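Local coordinates for protein putative glycosyltransferase (GalT1) (Streptococcus parasanguinis, PDB 4PHR) that binds UDP through a domain of the GT-D fold and is probably a glycosyltransferase that moves a sugar from a nucleotide-activated donor, at residues L149-A154 / L174-K179; L202-P207 / I224-I229; S10-L15 / P112-T117. All coordinates share one frame; numbering follows the deposited sequence.

In the fold
Contacts 1 and 2 are parts of one parallel sheet, in the strand order 223-225, 200-204, 147-153, 170-176, 272-275, centres about 10 Å apart. Backbone bonding between strands 147-153 and 200-204 joins them, and both touch UDP at the C-terminal ends of their strands: contact 1 at the uracil, contact 2 mainly at the sugar and diphosphate, Leu205 also touching the base. Along the chain contact 3 closes first, then 1, then 2. Contact 3 joins the N-terminal segment to the edge of a separate three-stranded sheet, centred about 29 Å from contact 1 and 19 Å from contact 2. Neighbouring strand ends thus build the nucleotide site, while contact 3 lies apart, the Ser116 side chain about 10 Å from UDP.

Contact 1 of 3, residues L149-A154 / L174-K179; sequences LIVEGA and LVCPSK. With UDP (uridine-5'-diphosphate), chain B.
Val151 CG1 meets Cys176 SG at 3.8 Å, a position that follows from CG1 standing anti to the backbone N (chi1 -177°), while CG2 lies toward the CB of Leu174. Val151 and Leu174 share one face of the sheet, and helix 185-195 touches all three side chains, with Thr192 against Val151 and Leu174 and Ile188 against Cys176.

On the reverse face, Val175 extends CG1 in the same trans sense (chi1 179°), and the methyl reaches forward to Ala154, lying 3.5 Å from its CA. Glu152 shares this face, but its carboxylate turns to partners outside the pair of strands: OE1 is hydrogen-bonded to Ser158 OG and OE2 forms a salt bridge with Arg173, which would probably favour the charged form of this buried acid.

The backbones run parallel, joined by Leu174 N to Ile150 O, Glu152 N to Leu174 O, and a short bond of 2.7 Å from Cys176 N to Glu152 O. A weak bond from Ala154 N to Cys176 O carries the pairing one residue past the end of strand 147-153. Here Gly153 presents only backbone to the nucleotide, its CA 3.0 Å from UDP O2. Pro177 O receives UDP N3 at 2.9 Å through a nearly straight bond (169°), so the imide edge of uracil is read by a main-chain carbonyl. Ser156 OG, bonded to both Gly153 N and UDP, adds a second link.

These adjacent strands resemble the Rossmann-like arrangement, in which nucleotides bind at the C-terminal ends of parallel strands; in this GT-D domain they hold the uracil.

Contact 2 of 3, residues L202-P207 / I224-I229; sequences LVMLGP and IDLGHI. With UDP (uridine-5'-diphosphate), chain B.
Val203 O accepts Leu226 N at 2.8 Å and, weakly, Gly227 N, so one carbonyl holds the chain just as strand 223-225 gives way to a turn. Before it, Leu202 pairs in parallel with Ile224 and Val203 with Asp225, and Val203 N donates to Ile224 O at 2.9 Å. Met204 CG, anti to the carbonyl carbon (chi1 -61°), comes 3.3 Å from Gly227 O; the bend at chi2 then turns SD and carries CE past Leu226 CB to Ile229 CG2. Leu202 and Leu226 meet through their methyls, CD2 to CD1, at 3.9 Å.

These contacts set out the groups that grip the nucleotide. His228 holds the beta phosphate twice: its backbone N donates to O2B, and ND1 donates to O1B at 2.8 Å, the oxygen lying in the plane of the imidazole at its edge. One face of that ring receives UDP C5', 3.5 Å above the plane and over the centre. Gly206 N donates to the ester oxygen O5' at 3.2 Å. A water accepts from Leu205 N and is placed to donate to Asp225 OD1 and UDP O2A, bridging protein and alpha phosphate.

In the second shell, Asp225 forms salt bridges with Arg33 through OD1 and Lys210 through OD2; the carboxylate probably helps to orient these two UDP-binding side chains. His228 NE2 is hydrogen-bonded to His250. A type II' turn from Leu226 to Ile229, with Gly227 at positive phi (46°), delivers His228 to the N-cap of helix 229-238.

The contact joins the two strands of a beta-alpha-beta unit, strand 200-204, helix 206-218 and strand 223-225. Val203 packs against that helix, on Ala209, Leu212 and Val213, and Leu202 and Met204 lean on strand 147-153.

Contact 3 of 3, residues S10-L15 / P112-T117; sequences SEIKVL and PFYGST
Val14 and Tyr114 form a single backbone bridge between the N-terminal segment and the residues leading into strand 115-116. Tyr114 N donates to Lys13 O at 2.9 Å, and Tyr114 O receives Leu15 N at 2.8 Å in an almost straight bond (169°).

The close-fitting part lies to the inside of this bridge. Val14 has CG1 anti to the backbone N (chi1 172°), laying that methyl 3.5 Å from Gly115 O and next to the CA and CB of Ser116. Ser116 CB in turn comes 3.2 Å from Leu15 O. The hydroxyl of Ser20, in helix 17-27, is hydrogen-bonded to both Leu15 O and Ser116 N, linking two backbone groups that do not bond each other directly. Ile12 CG2 meets Tyr114 CD1 at a slant, and both side chains also touch Leu76 of strand 72-76; the tyrosine OH is tied back to Ala111 N.

Toward solvent the fit is looser. Lys13 folds back through bends at its third and fourth torsions, so that NZ donates to Glu11 O at 2.9 Å instead of crossing the contact. Its CE methylene nevertheless passes 3.1 Å from the O of Pro112, an exposed residue. Leu15 CD1 approaches the Phe113 ring at CD2, 4.0 Å away, and both residues remain partly exposed.

Backbone bonds, apolar packing that includes two aromatic rings, and the bridging Ser20 hydroxyl share the work. No salt bridge joins the two segments, which suggests an attachment held by backbone bonds and apolar contact more than by side-chain charge.

Contact 1 of 3, residues L149-A154 / L174-K179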
loop_
_atom_site.group_PDB
_atom_site.type_symbol
_atom_site.label_atom_id
_atom_site.label_comp_id
_atom_site.label_asym_id
_atom_site.label_seq_id
_atom_site.Cartn_x
_atom_site.Cartn_y
_atom_site.Cartn_z
ATOM N N LEU A 149 13.896 -7.069 1.027
ATOM C CA LEU A 149 14.345 -5.695 1.172
ATOM C C LEU A 149 13.091 -4.868 1.418
ATOM O O LEU A 149 12.215 -4.801 0.559
ATOM C CB LEU A 149 15.062 -5.217 -0.092
ATOM C CG LEU A 149 15.515 -3.753 -0.088
ATOM C CD1 LEU A 149 16.478 -3.479 1.062
ATOM C CD2 LEU A 149 16.157 -3.390 -1.419
ATOM N N ILE A 150 12.987 -4.284 2.604
ATOM C CA ILE A 150 11.837 -3.461 2.944
ATOM C C ILE A 150 12.242 -2.005 2.852
ATOM O O ILE A 150 13.206 -1.582 3.496
ATOM C CB ILE A 150 11.313 -3.772 4.367
ATOM C CG1 ILE A 150 10.820 -5.224 4.456
ATOM C CG2 ILE A 150 10.240 -2.763 4.780
ATOM C CD1 ILE A 150 10.359 -5.619 5.840
ATOM N N VAL A 151 11.523 -1.254 2.026
ATOM C CA VAL A 151 11.773 0.170 1.852
ATOM C C VAL A 151 10.593 0.870 2.503
ATOM O O VAL A 151 9.464 0.720 2.053
ATOM C CB VAL A 151 11.875 0.544 0.352
ATOM C CG1 VAL A 151 12.213 2.030 0.181
ATOM C CG2 VAL A 151 12.921 -0.331 -0.346
ATOM N N GLU A 152 10.852 1.592 3.590
ATOM C CA GLU A 152 9.786 2.160 4.406
ATOM C C GLU A 152 10.306 3.416 5.089
ATOM O O GLU A 152 11.507 3.719 5.024
ATOM C CB GLU A 152 9.319 1.151 5.455
ATOM C CG GLU A 152 10.421 0.772 6.438
ATOM C CD GLU A 152 9.978 -0.168 7.543
ATOM O OE1 GLU A 152 8.805 -0.618 7.526
ATOM O OE2 GLU A 152 10.812 -0.450 8.438
ATOM N N GLY A 153 9.409 4.140 5.745
ATOM C CA GLY A 153 9.788 5.353 6.439
ATOM C C GLY A 153 10.294 5.086 7.837
ATOM O O GLY A 153 10.140 3.987 8.379
ATOM N N ALA A 154 10.871 6.114 8.444
ATOM C CA ALA A 154 11.479 5.977 9.761
ATOM C C ALA A 154 10.509 5.604 10.883
ATOM O O ALA A 154 10.928 5.041 11.897
ATOM C CB ALA A 154 12.249 7.249 10.117
ATOM N N LEU A 174 15.716 -0.319 4.015
ATOM C CA LEU A 174 16.166 0.994 3.587
ATOM C C LEU A 174 15.189 1.975 4.215
ATOM O O LEU A 174 14.011 1.997 3.859
ATOM C CB LEU A 174 16.133 1.099 2.062
ATOM C CG LEU A 174 16.725 2.331 1.378
ATOM C CD1 LEU A 174 18.203 2.479 1.735
ATOM C CD2 LEU A 174 16.531 2.251 -0.139
ATOM N N VAL A 175 15.667 2.766 5.169
ATOM C CA VAL A 175 14.765 3.587 5.972
ATOM C C VAL A 175 14.771 5.013 5.450
ATOM O O VAL A 175 15.798 5.685 5.476
ATOM C CB VAL A 175 15.120 3.528 7.467
ATOM C CG1 VAL A 175 14.185 4.401 8.276
ATOM C CG2 VAL A 175 15.057 2.081 7.951
ATOM N N CYS A 176 13.612 5.451 4.974
ATOM C CA CYS A 176 13.444 6.706 4.271
ATOM C C CYS A 176 12.677 7.714 5.123
ATOM O O CYS A 176 12.230 7.389 6.230
ATOM C CB CYS A 176 12.686 6.436 2.974
ATOM S SG CYS A 176 13.467 5.170 1.913
ATOM N N PRO A 177 12.500 8.942 4.606
ATOM C CA PRO A 177 11.751 9.914 5.408
ATOM C C PRO A 177 10.301 9.490 5.616
ATOM O O PRO A 177 9.690 8.909 4.709
ATOM C CB PRO A 177 11.827 11.192 4.564
ATOM C CG PRO A 177 13.084 11.027 3.768
ATOM C CD PRO A 177 13.104 9.565 3.414
ATOM N N SER A 178 9.770 9.764 6.804
ATOM C CA SER A 178 8.390 9.430 7.139
ATOM C C SER A 178 7.390 10.367 6.475
ATOM O O SER A 178 6.199 10.087 6.437
ATOM C CB SER A 178 8.191 9.446 8.651
ATOM O OG SER A 178 8.492 10.729 9.179
ATOM N N LYS A 179 7.878 11.485 5.958
ATOM C CA LYS A 179 7.039 12.389 5.180
ATOM C C LYS A 179 7.859 12.991 4.042
ATOM O O LYS A 179 9.077 13.137 4.149
ATOM C CB LYS A 179 6.430 13.476 6.071
ATOM C CG LYS A 179 7.427 14.462 6.637
ATOM C CD LYS A 179 6.725 15.477 7.528
ATOM C CE LYS A 179 7.546 16.749 7.679
ATOM N NZ LYS A 179 8.934 16.468 8.140
HETATM N N1 UDP B . 5.180 6.766 4.365
HETATM C C2 UDP B . 6.487 7.138 4.567
HETATM N N3 UDP B . 6.982 8.262 3.951
HETATM C C4 UDP B . 6.183 9.017 3.125
HETATM C C5 UDP B . 4.857 8.641 2.912
HETATM C C6 UDP B . 4.346 7.588 3.663
HETATM O O2 UDP B . 7.213 6.489 5.320
HETATM O O4 UDP B . 6.683 10.002 2.571
HETATM C "C1'" UDP B . 4.700 5.515 4.970
HETATM C "C2'" UDP B . 3.800 5.567 6.176
HETATM O "O2'" UDP B . 4.556 5.765 7.353
HETATM C "C3'" UDP B . 3.178 4.189 6.121
HETATM C "C4'" UDP B . 3.066 3.928 4.628
HETATM O "O4'" UDP B . 3.910 4.884 3.982
HETATM O "O3'" UDP B . 4.059 3.238 6.678
HETATM C "C5'" UDP B . 1.630 4.055 4.133
HETATM O "O5'" UDP B . 1.620 3.876 2.722
HETATM P PA UDP B . 0.268 3.983 1.855
HETATM O O1A UDP B . -0.241 5.367 1.904
HETATM O O2A UDP B . 0.601 3.450 0.512
HETATM O O3A UDP B . -0.726 3.012 2.689
HETATM P PB UDP B . -2.229 2.450 2.402
HETATM O O1B UDP B . -3.125 3.224 3.311
HETATM O O2B UDP B . -2.141 1.023 2.792
HETATM O O3B UDP B . -2.568 2.673 0.961
#

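Contact 2 of 3, residues L202-P207 / I224-I229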
loop_
_atom_site.group_PDB
_atom_site.type_symbol
_atom_site.label_atom_id
_atom_site.label_comp_id
_atom_site.label_asym_id
_atom_site.label_seq_id
_atom_site.Cartn_x
_atom_site.Cartn_y
_atom_site.Cartn_z
ATOM N N LEU A 202 9.630 -5.079 -0.685
ATOM C CA LEU A 202 8.342 -4.657 -0.137
ATOM C C LEU A 202 8.464 -3.178 0.155
ATOM O O LEU A 202 9.462 -2.743 0.731
ATOM C CB LEU A 202 8.029 -5.396 1.167
ATOM C CG LEU A 202 8.047 -6.929 1.113
ATOM C CD1 LEU A 202 7.656 -7.523 2.469
ATOM C CD2 LEU A 202 7.153 -7.456 -0.003
ATOM N N VAL A 203 7.464 -2.398 -0.244
ATOM C CA VAL A 203 7.562 -0.954 -0.107
ATOM C C VAL A 203 6.368 -0.411 0.670
ATOM O O VAL A 203 5.220 -0.698 0.330
ATOM C CB VAL A 203 7.637 -0.261 -1.488
ATOM C CG1 VAL A 203 7.975 1.211 -1.314
ATOM C CG2 VAL A 203 8.664 -0.953 -2.378
ATOM N N MET A 204 6.657 0.388 1.700
ATOM C CA MET A 204 5.638 1.019 2.532
ATOM C C MET A 204 6.008 2.496 2.604
ATOM O O MET A 204 6.737 2.922 3.500
ATOM C CB MET A 204 5.586 0.388 3.933
ATOM C CG MET A 204 5.231 -1.103 3.944
ATOM S SD MET A 204 6.607 -2.176 3.434
ATOM C CE MET A 204 6.241 -3.683 4.329
ATOM N N LEU A 205 5.529 3.278 1.638
ATOM C CA LEU A 205 6.091 4.608 1.440
ATOM C C LEU A 205 5.139 5.562 0.716
ATOM O O LEU A 205 5.568 6.404 -0.070
ATOM C CB LEU A 205 7.449 4.525 0.713
ATOM C CG LEU A 205 8.445 5.644 1.041
ATOM C CD1 LEU A 205 9.005 5.495 2.459
ATOM C CD2 LEU A 205 9.578 5.677 0.019
ATOM N N GLY A 206 3.849 5.447 1.004
ATOM C CA GLY A 206 2.891 6.391 0.463
ATOM C C GLY A 206 2.974 6.503 -1.049
ATOM O O GLY A 206 3.195 5.496 -1.733
ATOM N N PRO A 207 2.768 7.720 -1.594
ATOM C CA PRO A 207 2.747 7.857 -3.058
ATOM C C PRO A 207 4.096 7.554 -3.701
ATOM O O PRO A 207 4.145 7.090 -4.849
ATOM C CB PRO A 207 2.364 9.327 -3.279
ATOM C CG PRO A 207 2.644 9.992 -1.985
ATOM C CD PRO A 207 2.430 8.978 -0.910
ATOM N N ILE A 224 6.541 -5.060 -4.222
ATOM C CA ILE A 224 5.156 -5.066 -3.777
ATOM C C ILE A 224 4.872 -3.901 -2.838
ATOM O O ILE A 224 5.460 -3.785 -1.768
ATOM C CB ILE A 224 4.802 -6.400 -3.074
ATOM C CG1 ILE A 224 5.139 -7.593 -3.982
ATOM C CG2 ILE A 224 3.336 -6.437 -2.662
ATOM C CD1 ILE A 224 4.854 -8.940 -3.339
ATOM N N ASP A 225 3.959 -3.045 -3.258
ATOM C CA ASP A 225 3.518 -1.892 -2.476
ATOM C C ASP A 225 2.559 -2.387 -1.387
ATOM O O ASP A 225 1.428 -2.780 -1.694
ATOM C CB ASP A 225 2.799 -0.958 -3.458
ATOM C CG ASP A 225 2.066 0.180 -2.794
ATOM O OD1 ASP A 225 2.203 0.384 -1.567
ATOM O OD2 ASP A 225 1.362 0.904 -3.542
ATOM N N LEU A 226 3.013 -2.394 -0.129
ATOM C CA LEU A 226 2.206 -2.924 0.977
ATOM C C LEU A 226 1.694 -1.888 1.982
ATOM O O LEU A 226 1.005 -2.247 2.937
ATOM C CB LEU A 226 2.959 -4.025 1.731
ATOM C CG LEU A 226 3.120 -5.372 1.013
ATOM C CD1 LEU A 226 3.916 -6.349 1.873
ATOM C CD2 LEU A 226 1.753 -5.941 0.649
ATOM N N GLY A 227 2.044 -0.618 1.788
ATOM C CA GLY A 227 1.426 0.468 2.532
ATOM C C GLY A 227 1.289 0.240 4.027
ATOM O O GLY A 227 2.277 0.008 4.721
ATOM N N HIS A 228 0.050 0.306 4.513
ATOM C CA HIS A 228 -0.263 0.263 5.951
ATOM C C HIS A 228 -0.493 -1.143 6.518
ATOM O O HIS A 228 -1.159 -1.306 7.554
ATOM C CB HIS A 228 -1.469 1.164 6.246
ATOM C CG HIS A 228 -1.113 2.607 6.431
ATOM N ND1 HIS A 228 -1.703 3.620 5.708
ATOM C CD2 HIS A 228 -0.244 3.206 7.278
ATOM C CE1 HIS A 228 -1.215 4.784 6.104
ATOM N NE2 HIS A 228 -0.330 4.561 7.060
ATOM N N ILE A 229 0.048 -2.163 5.858
ATOM C CA ILE A 229 -0.194 -3.538 6.295
ATOM C C ILE A 229 0.137 -3.749 7.782
ATOM O O ILE A 229 -0.558 -4.483 8.484
ATOM C CB ILE A 229 0.563 -4.583 5.418
ATOM C CG1 ILE A 229 0.107 -5.996 5.775
ATOM C CG2 ILE A 229 2.076 -4.423 5.538
ATOM C CD1 ILE A 229 -1.369 -6.214 5.527
HETATM N N1 UDP B . 5.180 6.766 4.365
HETATM C C2 UDP B . 6.487 7.138 4.567
HETATM N N3 UDP B . 6.982 8.262 3.951
HETATM C C4 UDP B . 6.183 9.017 3.125
HETATM C C5 UDP B . 4.857 8.641 2.912
HETATM C C6 UDP B . 4.346 7.588 3.663
HETATM O O2 UDP B . 7.213 6.489 5.320
HETATM O O4 UDP B . 6.683 10.002 2.571
HETATM C "C1'" UDP B . 4.700 5.515 4.970
HETATM C "C2'" UDP B . 3.800 5.567 6.176
HETATM O "O2'" UDP B . 4.556 5.765 7.353
HETATM C "C3'" UDP B . 3.178 4.189 6.121
HETATM C "C4'" UDP B . 3.066 3.928 4.628
HETATM O "O4'" UDP B . 3.910 4.884 3.982
HETATM O "O3'" UDP B . 4.059 3.238 6.678
HETATM C "C5'" UDP B . 1.630 4.055 4.133
HETATM O "O5'" UDP B . 1.620 3.876 2.722
HETATM P PA UDP B . 0.268 3.983 1.855
HETATM O O1A UDP B . -0.241 5.367 1.904
HETATM O O2A UDP B . 0.601 3.450 0.512
HETATM O O3A UDP B . -0.726 3.012 2.689
HETATM P PB UDP B . -2.229 2.450 2.402
HETATM O O1B UDP B . -3.125 3.224 3.311
HETATM O O2B UDP B . -2.141 1.023 2.792
HETATM O O3B UDP B . -2.568 2.673 0.961
HETATM O O HOH W 1 3.175 2.175 0.293
#

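Contact 3 of 3, residues S10-L15 / P112-T117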
loop_
_atom_site.group_PDB
_atom_site.type_symbol
_atom_site.label_atom_id
_atom_site.label_comp_id
_atom_site.label_asym_id
_atom_site.label_seq_id
_atom_site.Cartn_x
_atom_site.Cartn_y
_atom_site.Cartn_z
ATOM N N SER A 10 -19.778 1.182 -11.039
ATOM C CA SER A 10 -19.700 -0.244 -10.731
ATOM C C SER A 10 -19.256 -1.063 -11.943
ATOM O O SER A 10 -19.081 -2.276 -11.851
ATOM C CB SER A 10 -21.014 -0.769 -10.137
ATOM O OG SER A 10 -22.039 -0.853 -11.108
ATOM N N GLU A 11 -19.060 -0.396 -13.078
ATOM C CA GLU A 11 -18.438 -1.032 -14.233
ATOM C C GLU A 11 -16.954 -1.312 -13.990
ATOM O O GLU A 11 -16.357 -2.164 -14.654
ATOM C CB GLU A 11 -18.623 -0.164 -15.480
ATOM C CG GLU A 11 -18.204 -0.832 -16.779
ATOM C CD GLU A 11 -18.722 -0.101 -18.006
ATOM O OE1 GLU A 11 -18.717 -0.703 -19.106
ATOM O OE2 GLU A 11 -19.133 1.073 -17.876
ATOM N N ILE A 12 -16.355 -0.598 -13.043
ATOM C CA ILE A 12 -14.956 -0.844 -12.704
ATOM C C ILE A 12 -14.861 -2.186 -11.983
ATOM O O ILE A 12 -15.610 -2.459 -11.036
ATOM C CB ILE A 12 -14.353 0.292 -11.845
ATOM C CG1 ILE A 12 -14.332 1.605 -12.635
ATOM C CG2 ILE A 12 -12.936 -0.064 -11.409
ATOM C CD1 ILE A 12 -13.982 2.834 -11.801
ATOM N N LYS A 13 -13.946 -3.029 -12.437
ATOM C CA LYS A 13 -13.852 -4.383 -11.923
ATOM C C LYS A 13 -12.561 -4.595 -11.154
ATOM O O LYS A 13 -11.472 -4.570 -11.723
ATOM C CB LYS A 13 -13.958 -5.388 -13.070
ATOM C CG LYS A 13 -15.340 -5.390 -13.709
ATOM C CD LYS A 13 -15.399 -6.223 -14.977
ATOM C CE LYS A 13 -14.729 -5.503 -16.137
ATOM N NZ LYS A 13 -15.384 -4.189 -16.433
ATOM N N VAL A 14 -12.699 -4.808 -9.851
ATOM C CA VAL A 14 -11.561 -5.025 -8.976
ATOM C C VAL A 14 -11.562 -6.471 -8.482
ATOM O O VAL A 14 -12.604 -6.989 -8.074
ATOM C CB VAL A 14 -11.639 -4.074 -7.761
ATOM C CG1 VAL A 14 -10.569 -4.407 -6.734
ATOM C CG2 VAL A 14 -11.532 -2.623 -8.211
ATOM N N LEU A 15 -10.399 -7.116 -8.515
ATOM C CA LEU A 15 -10.229 -8.427 -7.886
ATOM C C LEU A 15 -10.103 -8.253 -6.379
ATOM O O LEU A 15 -9.173 -7.603 -5.916
ATOM C CB LEU A 15 -8.948 -9.089 -8.384
ATOM C CG LEU A 15 -8.869 -9.520 -9.845
ATOM C CD1 LEU A 15 -7.421 -9.850 -10.177
ATOM C CD2 LEU A 15 -9.779 -10.710 -10.105
ATOM N N PRO A 112 -9.423 -3.752 -18.244
ATOM C CA PRO A 112 -10.349 -4.878 -18.067
ATOM C C PRO A 112 -10.517 -5.300 -16.605
ATOM O O PRO A 112 -11.592 -5.750 -16.219
ATOM C CB PRO A 112 -9.708 -6.004 -18.894
ATOM C CG PRO A 112 -8.290 -5.572 -19.124
ATOM C CD PRO A 112 -8.324 -4.078 -19.168
ATOM N N PHE A 113 -9.465 -5.153 -15.806
ATOM C CA PHE A 113 -9.540 -5.462 -14.382
ATOM C C PHE A 113 -8.439 -4.740 -13.629
ATOM O O PHE A 113 -7.431 -4.346 -14.214
ATOM C CB PHE A 113 -9.415 -6.967 -14.137
ATOM C CG PHE A 113 -8.055 -7.520 -14.456
ATOM C CD1 PHE A 113 -7.763 -7.990 -15.728
ATOM C CD2 PHE A 113 -7.066 -7.571 -13.483
ATOM C CE1 PHE A 113 -6.509 -8.496 -16.022
ATOM C CE2 PHE A 113 -5.813 -8.080 -13.773
ATOM C CZ PHE A 113 -5.532 -8.541 -15.044
ATOM N N TYR A 114 -8.652 -4.575 -12.326
ATOM C CA TYR A 114 -7.645 -4.029 -11.422
ATOM C C TYR A 114 -7.509 -4.956 -10.237
ATOM O O TYR A 114 -8.440 -5.693 -9.928
ATOM C CB TYR A 114 -8.070 -2.639 -10.931
ATOM C CG TYR A 114 -8.098 -1.611 -12.040
ATOM C CD1 TYR A 114 -9.251 -1.395 -12.784
ATOM C CD2 TYR A 114 -6.961 -0.873 -12.355
ATOM C CE1 TYR A 114 -9.275 -0.461 -13.811
ATOM C CE2 TYR A 114 -6.974 0.064 -13.368
ATOM C CZ TYR A 114 -8.134 0.263 -14.099
ATOM O OH TYR A 114 -8.164 1.187 -15.114
ATOM N N GLY A 115 -6.355 -4.930 -9.575
ATOM C CA GLY A 115 -6.221 -5.587 -8.290
ATOM C C GLY A 115 -6.829 -4.714 -7.205
ATOM O O GLY A 115 -7.273 -3.600 -7.482
ATOM N N SER A 116 -6.836 -5.209 -5.969
ATOM C CA SER A 116 -7.386 -4.460 -4.847
ATOM C C SER A 116 -6.344 -3.687 -4.050
ATOM O O SER A 116 -5.396 -4.261 -3.521
ATOM C CB SER A 116 -8.104 -5.400 -3.882
ATOM O OG SER A 116 -8.604 -4.671 -2.771
ATOM N N THR A 117 -6.555 -2.383 -3.925
ATOM C CA THR A 117 -5.732 -1.535 -3.074
ATOM C C THR A 117 -5.812 -1.996 -1.621
ATOM O O THR A 117 -4.906 -1.725 -0.816
ATOM C CB THR A 117 -6.173 -0.081 -3.259
ATOM O OG1 THR A 117 -5.751 0.319 -4.558
ATOM C CG2 THR A 117 -5.600 0.887 -2.209
#